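Local coordinates for dihydropteridine reductase (Dictyostelium discoideum, PDB 3ORF), which reduces quinonoid dihydropteridines with NADH or NADPH, regenerating tetrahydropteridines such as the tetrahydrobiopterin cofactor that aromatic amino acid hydroxylases probably depend on, at residues L186-N198 with D209-W223. Residues are numbered along the deposited sequence; the frame is centred on the assembly and turned at random.
With NAD (nicotinamide-adenine-dinucleotide), chain E.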
ATOM      1  N   LEU A 186      12.580  11.392   3.226  1.00 22.63           N
ATOM      2  CA  LEU A 186      11.788  12.253   2.335  1.00 22.13           C
ATOM      3  C   LEU A 186      11.164  11.428   1.202  1.00 22.13           C
ATOM      4  O   LEU A 186      11.656  10.356   0.822  1.00 21.69           O
ATOM      5  CB  LEU A 186      12.700  13.329   1.677  1.00 22.77           C
ATOM      6  CG  LEU A 186      13.383  14.243   2.691  1.00 24.19           C
ATOM      7  CD1 LEU A 186      14.332  15.147   2.014  1.00 21.88           C
ATOM      8  CD2 LEU A 186      12.320  14.993   3.554  1.00 25.19           C
ATOM      9  N   GLY A 187      10.089  11.954   0.638  1.00 21.64           N
ATOM     10  CA  GLY A 187       9.521  11.435  -0.556  1.00 19.95           C
ATOM     11  C   GLY A 187       9.678  12.545  -1.574  1.00 20.97           C
ATOM     12  O   GLY A 187       9.510  13.729  -1.221  1.00 19.73           O
ATOM     13  N   ILE A 188      10.009  12.198  -2.829  1.00 20.27           N
ATOM     14  CA  ILE A 188       9.934  13.189  -3.921  1.00 21.40           C
ATOM     15  C   ILE A 188       8.788  12.744  -4.763  1.00 22.30           C
ATOM     16  O   ILE A 188       8.637  11.535  -5.026  1.00 21.49           O
ATOM     17  CB  ILE A 188      11.237  13.298  -4.757  1.00 21.22           C
ATOM     18  CG1 ILE A 188      11.664  11.939  -5.265  1.00 22.36           C
ATOM     19  CG2 ILE A 188      12.335  14.021  -3.946  1.00 20.21           C
ATOM     20  CD1 ILE A 188      12.975  11.965  -6.006  1.00 27.49           C
ATOM     21  N   LEU A 189       7.911  13.702  -5.100  1.00 22.53           N
ATOM     22  CA  LEU A 189       6.599  13.393  -5.649  1.00 21.75           C
ATOM     23  C   LEU A 189       6.480  14.228  -6.931  1.00 23.39           C
ATOM     24  O   LEU A 189       5.963  15.326  -6.917  1.00 22.41           O
ATOM     25  CB  LEU A 189       5.435  13.752  -4.666  1.00 22.37           C
ATOM     26  CG  LEU A 189       4.827  12.739  -3.674  1.00 22.43           C
ATOM     27  CD1 LEU A 189       5.914  12.288  -2.706  1.00 21.63           C
ATOM     28  CD2 LEU A 189       3.696  13.442  -2.938  1.00 19.74           C
ATOM     29  N   PRO A 190       6.930  13.670  -8.045  1.00 24.61           N
ATOM     30  CA  PRO A 190       6.827  14.414  -9.315  1.00 27.13           C
ATOM     31  C   PRO A 190       5.387  14.481  -9.860  1.00 27.94           C
ATOM     32  O   PRO A 190       4.612  13.512  -9.674  1.00 28.59           O
ATOM     33  CB  PRO A 190       7.742  13.628 -10.281  1.00 27.68           C
ATOM     34  CG  PRO A 190       7.962  12.224  -9.621  1.00 25.40           C
ATOM     35  CD  PRO A 190       7.433  12.291  -8.169  1.00 22.85           C
ATOM     36  N   VAL A 191       5.010  15.659 -10.398  1.00 28.32           N
ATOM     37  CA  VAL A 191       3.839  15.786 -11.269  1.00 28.58           C
ATOM     38  C   VAL A 191       4.166  15.067 -12.612  1.00 28.70           C
ATOM     39  O   VAL A 191       3.530  14.077 -12.963  1.00 25.94           O
ATOM     40  CB  VAL A 191       3.461  17.262 -11.414  1.00 30.08           C
ATOM     41  CG1 VAL A 191       2.242  17.462 -12.371  1.00 28.35           C
ATOM     42  CG2 VAL A 191       3.121  17.775 -10.018  1.00 31.30           C
ATOM     43  N   THR A 192       5.235  15.493 -13.284  1.00 27.83           N
ATOM     44  CA  THR A 192       5.704  14.802 -14.486  1.00 29.37           C
ATOM     45  C   THR A 192       7.187  15.012 -14.714  1.00 28.44           C
ATOM     46  O   THR A 192       7.665  16.159 -14.952  1.00 28.83           O
ATOM     47  CB  THR A 192       4.997  15.322 -15.804  1.00 31.09           C
ATOM     48  OG1 THR A 192       3.633  15.659 -15.530  1.00 31.45           O
ATOM     49  CG2 THR A 192       5.075  14.247 -16.904  1.00 30.26           C
ATOM     50  N   LEU A 193       7.893  13.906 -14.597  1.00 26.75           N
ATOM     51  CA  LEU A 193       9.290  13.735 -15.031  1.00 27.30           C
ATOM     52  C   LEU A 193       9.424  13.569 -16.549  1.00 27.02           C
ATOM     53  O   LEU A 193       8.548  13.012 -17.234  1.00 27.62           O
ATOM     54  CB  LEU A 193       9.897  12.433 -14.423  1.00 25.32           C
ATOM     55  CG  LEU A 193      10.128  12.388 -12.934  1.00 27.80           C
ATOM     56  CD1 LEU A 193      11.072  11.218 -12.570  1.00 23.48           C
ATOM     57  CD2 LEU A 193      10.791  13.755 -12.543  1.00 29.97           C
ATOM     58  N   ASP A 194      10.559  13.991 -17.061  1.00 27.54           N
ATOM     59  CA  ASP A 194      10.862  13.794 -18.470  1.00 29.37           C
ATOM     60  C   ASP A 194      11.653  12.506 -18.585  1.00 29.90           C
ATOM     61  O   ASP A 194      12.876  12.512 -18.421  1.00 30.74           O
ATOM     62  CB  ASP A 194      11.672  14.947 -19.045  1.00 29.97           C
ATOM     63  CG  ASP A 194      11.826  14.861 -20.569  1.00 32.54           C
ATOM     64  OD1 ASP A 194      11.494  13.831 -21.170  1.00 36.17           O
ATOM     65  OD2 ASP A 194      12.336  15.792 -21.185  1.00 37.08           O
ATOM     66  N   THR A 195      10.926  11.426 -18.826  1.00 29.51           N
ATOM     67  CA  THR A 195      11.444  10.052 -18.863  1.00 30.31           C
ATOM     68  C   THR A 195      10.894   9.413 -20.156  1.00 31.13           C
ATOM     69  O   THR A 195       9.844   9.819 -20.647  1.00 30.09           O
ATOM     70  CB  THR A 195      10.831   9.179 -17.730  1.00 30.12           C
ATOM     71  OG1 THR A 195       9.393   9.207 -17.853  1.00 29.50           O
ATOM     72  CG2 THR A 195      11.219   9.686 -16.279  1.00 29.27           C
ATOM     73  N   PRO A 196      11.589   8.391 -20.700  1.00 32.89           N
ATOM     74  CA  PRO A 196      11.038   7.615 -21.866  1.00 32.75           C
ATOM     75  C   PRO A 196       9.575   7.109 -21.569  1.00 33.64           C
ATOM     76  O   PRO A 196       8.732   7.096 -22.443  1.00 33.75           O
ATOM     77  CB  PRO A 196      12.001   6.408 -21.994  1.00 33.04           C
ATOM     78  CG  PRO A 196      13.327   6.856 -21.335  1.00 33.44           C
ATOM     79  CD  PRO A 196      12.907   7.878 -20.232  1.00 32.41           C
ATOM     80  N   THR A 197       9.254   6.782 -20.334  1.00 32.58           N
ATOM     81  CA  THR A 197       7.908   6.365 -20.046  1.00 32.70           C
ATOM     82  C   THR A 197       6.915   7.485 -20.348  1.00 33.18           C
ATOM     83  O   THR A 197       5.862   7.241 -21.010  1.00 32.55           O
ATOM     84  CB  THR A 197       7.783   5.711 -18.646  1.00 32.63           C
ATOM     85  OG1 THR A 197       8.665   4.577 -18.644  1.00 35.10           O
ATOM     86  CG2 THR A 197       6.324   5.192 -18.354  1.00 35.95           C
ATOM     87  N   ASN A 198       7.205   8.702 -19.897  1.00 30.88           N
ATOM     88  CA  ASN A 198       6.264   9.749 -20.192  1.00 31.29           C
ATOM     89  C   ASN A 198       6.278  10.162 -21.630  1.00 31.62           C
ATOM     90  O   ASN A 198       5.239  10.484 -22.160  1.00 33.00           O
ATOM     91  CB  ASN A 198       6.326  10.937 -19.232  1.00 29.80           C
ATOM     92  CG  ASN A 198       5.831  10.578 -17.827  1.00 34.31           C
ATOM     93  OD1 ASN A 198       4.902   9.754 -17.667  1.00 39.94           O
ATOM     94  ND2 ASN A 198       6.468  11.152 -16.796  1.00 30.82           N
ATOM     95  N   ASP A 209       6.981  21.592 -19.780  1.00 34.78           N
ATOM     96  CA  ASP A 209       6.289  21.457 -18.500  1.00 32.98           C
ATOM     97  C   ASP A 209       6.673  20.139 -17.810  1.00 31.40           C
ATOM     98  O   ASP A 209       5.925  19.644 -16.931  1.00 30.30           O
ATOM     99  CB  ASP A 209       4.768  21.434 -18.679  1.00 33.57           C
ATOM    100  CG  ASP A 209       4.151  22.804 -19.082  1.00 38.25           C
ATOM    101  OD1 ASP A 209       4.849  23.852 -19.177  1.00 33.32           O
ATOM    102  OD2 ASP A 209       2.907  22.778 -19.332  1.00 45.06           O
ATOM    103  N   TRP A 210       7.798  19.532 -18.224  1.00 30.21           N
ATOM    104  CA  TRP A 210       8.255  18.259 -17.599  1.00 27.13           C
ATOM    105  C   TRP A 210       9.588  18.491 -16.878  1.00 27.46           C
ATOM    106  O   TRP A 210      10.466  19.212 -17.421  1.00 26.63           O
ATOM    107  CB  TRP A 210       8.448  17.214 -18.691  1.00 27.72           C
ATOM    108  CG  TRP A 210       7.140  16.753 -19.286  1.00 29.48           C
ATOM    109  CD1 TRP A 210       5.894  17.300 -19.082  1.00 30.23           C
ATOM    110  CD2 TRP A 210       6.951  15.646 -20.150  1.00 32.25           C
ATOM    111  NE1 TRP A 210       4.946  16.562 -19.740  1.00 33.33           N
ATOM    112  CE2 TRP A 210       5.566  15.531 -20.392  1.00 34.31           C
ATOM    113  CE3 TRP A 210       7.815  14.696 -20.707  1.00 33.41           C
ATOM    114  CZ2 TRP A 210       5.034  14.539 -21.195  1.00 35.12           C
ATOM    115  CZ3 TRP A 210       7.281  13.717 -21.514  1.00 36.30           C
ATOM    116  CH2 TRP A 210       5.901  13.636 -21.734  1.00 37.05           C
ATOM    117  N   THR A 211       9.763  17.883 -15.684  1.00 24.70           N
ATOM    118  CA  THR A 211      10.998  18.118 -14.979  1.00 25.22           C
ATOM    119  C   THR A 211      12.161  17.309 -15.600  1.00 25.91           C
ATOM    120  O   THR A 211      12.079  16.122 -15.739  1.00 25.56           O
ATOM    121  CB  THR A 211      10.892  17.795 -13.473  1.00 24.23           C
ATOM    122  OG1 THR A 211       9.662  18.326 -12.933  1.00 23.93           O
ATOM    123  CG2 THR A 211      12.073  18.418 -12.727  1.00 22.97           C
ATOM    124  N   PRO A 212      13.253  17.987 -15.980  1.00 27.83           N
ATOM    125  CA  PRO A 212      14.457  17.258 -16.413  1.00 27.78           C
ATOM    126  C   PRO A 212      15.040  16.422 -15.271  1.00 27.66           C
ATOM    127  O   PRO A 212      15.119  16.907 -14.141  1.00 28.33           O
ATOM    128  CB  PRO A 212      15.428  18.383 -16.775  1.00 29.02           C
ATOM    129  CG  PRO A 212      14.476  19.554 -17.169  1.00 30.26           C
ATOM    130  CD  PRO A 212      13.441  19.440 -16.061  1.00 26.43           C
ATOM    131  N   LEU A 213      15.453  15.189 -15.573  1.00 25.86           N
ATOM    132  CA  LEU A 213      15.933  14.281 -14.539  1.00 26.13           C
ATOM    133  C   LEU A 213      17.153  14.903 -13.787  1.00 26.50           C
ATOM    134  O   LEU A 213      17.318  14.715 -12.560  1.00 25.19           O
ATOM    135  CB  LEU A 213      16.265  12.932 -15.189  1.00 24.71           C
ATOM    136  CG  LEU A 213      15.068  12.247 -15.847  1.00 27.38           C
ATOM    137  CD1 LEU A 213      15.548  11.023 -16.573  1.00 33.58           C
ATOM    138  CD2 LEU A 213      14.038  11.862 -14.863  1.00 24.62           C
ATOM    139  N   SER A 214      17.961  15.711 -14.510  1.00 28.02           N
ATOM    140  CA  SER A 214      19.154  16.303 -13.936  1.00 30.07           C
ATOM    141  C   SER A 214      18.721  17.303 -12.894  1.00 30.68           C
ATOM    142  O   SER A 214      19.481  17.571 -12.015  1.00 32.75           O
ATOM    143  CB  SER A 214      20.043  16.983 -15.014  1.00 32.40           C
ATOM    144  OG  SER A 214      19.421  18.159 -15.522  1.00 34.49           O
ATOM    145  N   GLU A 215      17.497  17.843 -12.950  1.00 30.36           N
ATOM    146  CA  GLU A 215      17.090  18.753 -11.858  1.00 31.37           C
ATOM    147  C   GLU A 215      16.711  17.933 -10.662  1.00 28.79           C
ATOM    148  O   GLU A 215      16.926  18.334  -9.552  1.00 28.55           O
ATOM    149  CB  GLU A 215      15.950  19.712 -12.215  1.00 31.27           C
ATOM    150  CG  GLU A 215      16.237  20.560 -13.396  1.00 38.41           C
ATOM    151  CD  GLU A 215      15.272  21.758 -13.547  1.00 44.14           C
ATOM    152  OE1 GLU A 215      14.593  22.130 -12.578  1.00 50.17           O
ATOM    153  OE2 GLU A 215      15.231  22.361 -14.634  1.00 49.55           O
ATOM    154  N   VAL A 216      16.131  16.773 -10.873  1.00 27.39           N
ATOM    155  CA  VAL A 216      15.949  15.923  -9.708  1.00 26.10           C
ATOM    156  C   VAL A 216      17.282  15.559  -9.003  1.00 25.51           C
ATOM    157  O   VAL A 216      17.441  15.707  -7.791  1.00 25.72           O
ATOM    158  CB  VAL A 216      15.066  14.688 -10.091  1.00 25.76           C
ATOM    159  CG1 VAL A 216      14.863  13.841  -8.838  1.00 21.96           C
ATOM    160  CG2 VAL A 216      13.757  15.249 -10.667  1.00 21.73           C
ATOM    161  N   ALA A 217      18.252  15.097  -9.780  1.00 26.22           N
ATOM    162  CA  ALA A 217      19.609  14.845  -9.273  1.00 27.49           C
ATOM    163  C   ALA A 217      20.227  16.004  -8.518  1.00 28.49           C
ATOM    164  O   ALA A 217      20.818  15.803  -7.439  1.00 27.43           O
ATOM    165  CB  ALA A 217      20.561  14.424 -10.402  1.00 26.86           C
ATOM    166  N   GLU A 218      20.133  17.200  -9.092  1.00 30.13           N
ATOM    167  CA  GLU A 218      20.683  18.411  -8.454  1.00 33.17           C
ATOM    168  C   GLU A 218      20.019  18.715  -7.102  1.00 32.28           C
ATOM    169  O   GLU A 218      20.718  19.010  -6.094  1.00 32.77           O
ATOM    170  CB  GLU A 218      20.567  19.571  -9.465  1.00 36.22           C
ATOM    171  CG  GLU A 218      20.812  21.022  -8.996  1.00 44.93           C
ATOM    172  CD  GLU A 218      21.042  21.987 -10.217  1.00 59.54           C
ATOM    173  OE1 GLU A 218      20.964  21.497 -11.404  1.00 61.85           O
ATOM    174  OE2 GLU A 218      21.312  23.214  -9.989  1.00 62.56           O
ATOM    175  N   LYS A 219      18.687  18.618  -7.033  1.00 28.96           N
ATOM    176  CA  LYS A 219      18.007  18.791  -5.730  1.00 26.96           C
ATOM    177  C   LYS A 219      18.489  17.745  -4.716  1.00 26.53           C
ATOM    178  O   LYS A 219      18.844  18.074  -3.559  1.00 27.16           O
ATOM    179  CB  LYS A 219      16.498  18.727  -5.897  1.00 26.32           C
ATOM    180  CG  LYS A 219      15.672  18.946  -4.608  1.00 26.37           C
ATOM    181  CD  LYS A 219      16.050  20.257  -3.857  1.00 28.83           C
ATOM    182  CE  LYS A 219      15.544  21.483  -4.588  1.00 34.04           C
ATOM    183  NZ  LYS A 219      15.291  22.630  -3.599  1.00 33.45           N
ATOM    184  N   LEU A 220      18.598  16.497  -5.147  1.00 25.90           N
ATOM    185  CA  LEU A 220      19.113  15.429  -4.241  1.00 25.97           C
ATOM    186  C   LEU A 220      20.512  15.704  -3.720  1.00 26.37           C
ATOM    187  O   LEU A 220      20.860  15.390  -2.537  1.00 25.84           O
ATOM    188  CB  LEU A 220      19.075  14.034  -4.916  1.00 24.34           C
ATOM    189  CG  LEU A 220      17.627  13.488  -5.218  1.00 26.50           C
ATOM    190  CD1 LEU A 220      17.656  12.245  -6.066  1.00 21.83           C
ATOM    191  CD2 LEU A 220      16.830  13.203  -3.973  1.00 22.38           C
ATOM    192  N   PHE A 221      21.346  16.194  -4.640  1.00 29.05           N
ATOM    193  CA  PHE A 221      22.697  16.585  -4.315  1.00 31.26           C
ATOM    194  C   PHE A 221      22.754  17.736  -3.325  1.00 32.29           C
ATOM    195  O   PHE A 221      23.513  17.660  -2.380  1.00 34.75           O
ATOM    196  CB  PHE A 221      23.518  16.932  -5.552  1.00 32.08           C
ATOM    197  CG  PHE A 221      25.000  17.121  -5.226  1.00 35.57           C
ATOM    198  CD1 PHE A 221      25.783  16.032  -4.907  1.00 33.36           C
ATOM    199  CD2 PHE A 221      25.582  18.386  -5.286  1.00 37.17           C
ATOM    200  CE1 PHE A 221      27.185  16.220  -4.624  1.00 43.64           C
ATOM    201  CE2 PHE A 221      26.952  18.599  -5.026  1.00 41.65           C
ATOM    202  CZ  PHE A 221      27.756  17.528  -4.678  1.00 42.72           C
ATOM    203  N   GLU A 222      21.963  18.789  -3.537  1.00 32.63           N
ATOM    204  CA  GLU A 222      21.834  19.885  -2.553  1.00 33.66           C
ATOM    205  C   GLU A 222      21.426  19.368  -1.159  1.00 33.09           C
ATOM    206  O   GLU A 222      22.022  19.769  -0.162  1.00 33.00           O
ATOM    207  CB  GLU A 222      20.907  21.011  -3.085  1.00 35.03           C
ATOM    208  CG  GLU A 222      20.491  22.129  -2.084  1.00 41.44           C
ATOM    209  CD  GLU A 222      19.311  23.058  -2.590  1.00 50.86           C
ATOM    210  OE1 GLU A 222      18.511  22.682  -3.500  1.00 51.68           O
ATOM    211  OE2 GLU A 222      19.168  24.179  -2.030  1.00 55.32           O
ATOM    212  N   TRP A 223      20.458  18.460  -1.073  1.00 32.05           N
ATOM    213  CA  TRP A 223      20.084  17.936   0.227  1.00 32.24           C
ATOM    214  C   TRP A 223      21.182  17.049   0.821  1.00 31.63           C
ATOM    215  O   TRP A 223      21.312  16.986   2.003  1.00 31.82           O
ATOM    216  CB  TRP A 223      18.786  17.122   0.181  1.00 29.92           C
ATOM    217  CG  TRP A 223      17.477  17.879  -0.134  1.00 31.40           C
ATOM    218  CD1 TRP A 223      17.177  19.193   0.076  1.00 28.31           C
ATOM    219  CD2 TRP A 223      16.299  17.291  -0.724  1.00 29.57           C
ATOM    220  NE1 TRP A 223      15.876  19.462  -0.352  1.00 29.24           N
ATOM    221  CE2 TRP A 223      15.320  18.306  -0.824  1.00 26.95           C
ATOM    222  CE3 TRP A 223      15.971  15.981  -1.137  1.00 28.58           C
ATOM    223  CZ2 TRP A 223      14.066  18.074  -1.371  1.00 28.98           C
ATOM    224  CZ3 TRP A 223      14.686  15.746  -1.676  1.00 27.48           C
ATOM    225  CH2 TRP A 223      13.771  16.785  -1.795  1.00 28.31           C
TER
HETATM  226  PA  NAD E 901      12.182   3.245 -15.366  1.00 34.60           P
HETATM  227  O1A NAD E 901      11.216   2.185 -15.755  1.00 37.00           O
HETATM  228  O2A NAD E 901      13.211   3.732 -16.326  1.00 32.27           O
HETATM  229  O5B NAD E 901      13.087   2.614 -14.150  1.00 35.20           O
HETATM  230  C5B NAD E 901      12.661   1.954 -13.014  1.00 35.50           C
HETATM  231  C4B NAD E 901      13.816   1.022 -12.609  1.00 35.46           C
HETATM  232  O4B NAD E 901      13.352   0.295 -11.434  1.00 36.35           O
HETATM  233  C3B NAD E 901      14.020  -0.056 -13.708  1.00 36.75           C
HETATM  234  O3B NAD E 901      15.401  -0.292 -13.853  1.00 36.88           O
HETATM  235  C2B NAD E 901      13.494  -1.335 -13.088  1.00 38.45           C
HETATM  236  O2B NAD E 901      14.262  -2.475 -13.509  1.00 40.13           O
HETATM  237  C1B NAD E 901      13.758  -1.062 -11.593  1.00 38.25           C
HETATM  238  N9A NAD E 901      12.870  -1.801 -10.653  1.00 38.27           N
HETATM  239  C8A NAD E 901      11.545  -2.026 -10.848  1.00 36.75           C
HETATM  240  N7A NAD E 901      11.094  -2.665  -9.758  1.00 40.02           N
HETATM  241  C5A NAD E 901      12.129  -2.882  -8.888  1.00 38.71           C
HETATM  242  C6A NAD E 901      12.270  -3.499  -7.606  1.00 38.64           C
HETATM  243  N6A NAD E 901      11.230  -4.131  -7.008  1.00 37.52           N
HETATM  244  N1A NAD E 901      13.488  -3.503  -6.992  1.00 37.07           N
HETATM  245  C2A NAD E 901      14.536  -2.957  -7.595  1.00 33.82           C
HETATM  246  N3A NAD E 901      14.426  -2.367  -8.803  1.00 33.58           N
HETATM  247  C4A NAD E 901      13.259  -2.335  -9.483  1.00 35.47           C
HETATM  248  O3  NAD E 901      11.296   4.390 -14.746  1.00 31.68           O
HETATM  249  PN  NAD E 901      11.616   5.874 -14.508  1.00 39.18           P
HETATM  250  O1N NAD E 901      10.938   6.560 -15.654  1.00 41.13           O
HETATM  251  O2N NAD E 901      13.063   6.124 -14.109  1.00 36.14           O
HETATM  252  O5D NAD E 901      10.747   6.259 -13.193  1.00 42.49           O
HETATM  253  C5D NAD E 901      11.315   6.319 -11.878  1.00 50.66           C
HETATM  254  C4D NAD E 901      10.207   6.490 -10.822  1.00 55.69           C
HETATM  255  O4D NAD E 901       9.265   7.505 -11.261  1.00 59.36           O
HETATM  256  C3D NAD E 901       9.346   5.259 -10.513  1.00 56.37           C
HETATM  257  O3D NAD E 901       9.367   5.104  -9.049  1.00 53.22           O
HETATM  258  C2D NAD E 901       7.934   5.644 -10.977  1.00 59.37           C
HETATM  259  O2D NAD E 901       7.011   4.946 -10.126  1.00 58.46           O
HETATM  260  C1D NAD E 901       8.013   7.140 -10.599  1.00 60.63           C
HETATM  261  N1N NAD E 901       7.003   8.282 -10.763  1.00 62.96           N
HETATM  262  C2N NAD E 901       6.797   9.054 -11.991  1.00 63.57           C
HETATM  263  C3N NAD E 901       5.820  10.109 -11.962  1.00 61.26           C
HETATM  264  C7N NAD E 901       5.500  11.025 -13.175  1.00 55.51           C
HETATM  265  O7N NAD E 901       4.314  11.283 -13.457  1.00 56.55           O
HETATM  266  N7N NAD E 901       6.584  11.537 -13.796  1.00 38.14           N
HETATM  267  C4N NAD E 901       5.111  10.399 -10.772  1.00 63.76           C
HETATM  268  C5N NAD E 901       5.347   9.669  -9.600  1.00 62.21           C
HETATM  269  C6N NAD E 901       6.270   8.636  -9.603  1.00 59.60           C
HETATM  270  O   HOH W   1       7.572  17.205 -12.087  1.00 22.45           O
HETATM  271  O   HOH W   2       6.132  18.803 -14.116  1.00 26.07           O
HETATM  272  O   HOH W   3       2.961  18.054 -16.191  1.00 41.18           O
HETATM  273  O   HOH W   4      15.393  14.594 -18.605  1.00 35.97           O
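In this Rossmann-fold short-chain dehydrogenase/reductase, the loop that follows strand 186-190 beside the nicotinamide of NAD is pinned to the run leading into helix 213-223. Leu193 and Thr211 form a single beta bridge there: Thr211 N gives a nearly straight 2.8 Å bond to Thr192 O, and Asp194 N donates to Thr211 O at 2.9 Å. The Trp210 indole takes Thr192 and Asn198 over one face: Thr192 CG2, swung anti to its own backbone N, sits 3.7 Å from the five-membered centroid, while Asn198 CB leans on the six-membered ring. Asp194 OD1 meets the ring edge, its carboxylate held through OD2 by a salt bridge to Arg199. Asn198 in turn ties ND2 to Leu193 O at 2.8 Å, close to the carboxamide of NAD. Replacing Trp210 with alanine would probably open a gap beneath Thr192 CG2 and Asn198 CB. Farther along, Leu193 CD2 packs on Val216 CG2, and Ile188 CG2 reaches the edge of Trp223, whose indole takes Leu186 CD1 over one face, 3.8 Å from the six-membered centroid. The helix runs antiparallel to the strand (160°); Leu213 and Val216 also touch helix 33-44, while Val216 meets Phe239 of strand 236-242 and Trp223 meets Leu139 of strand 138-143.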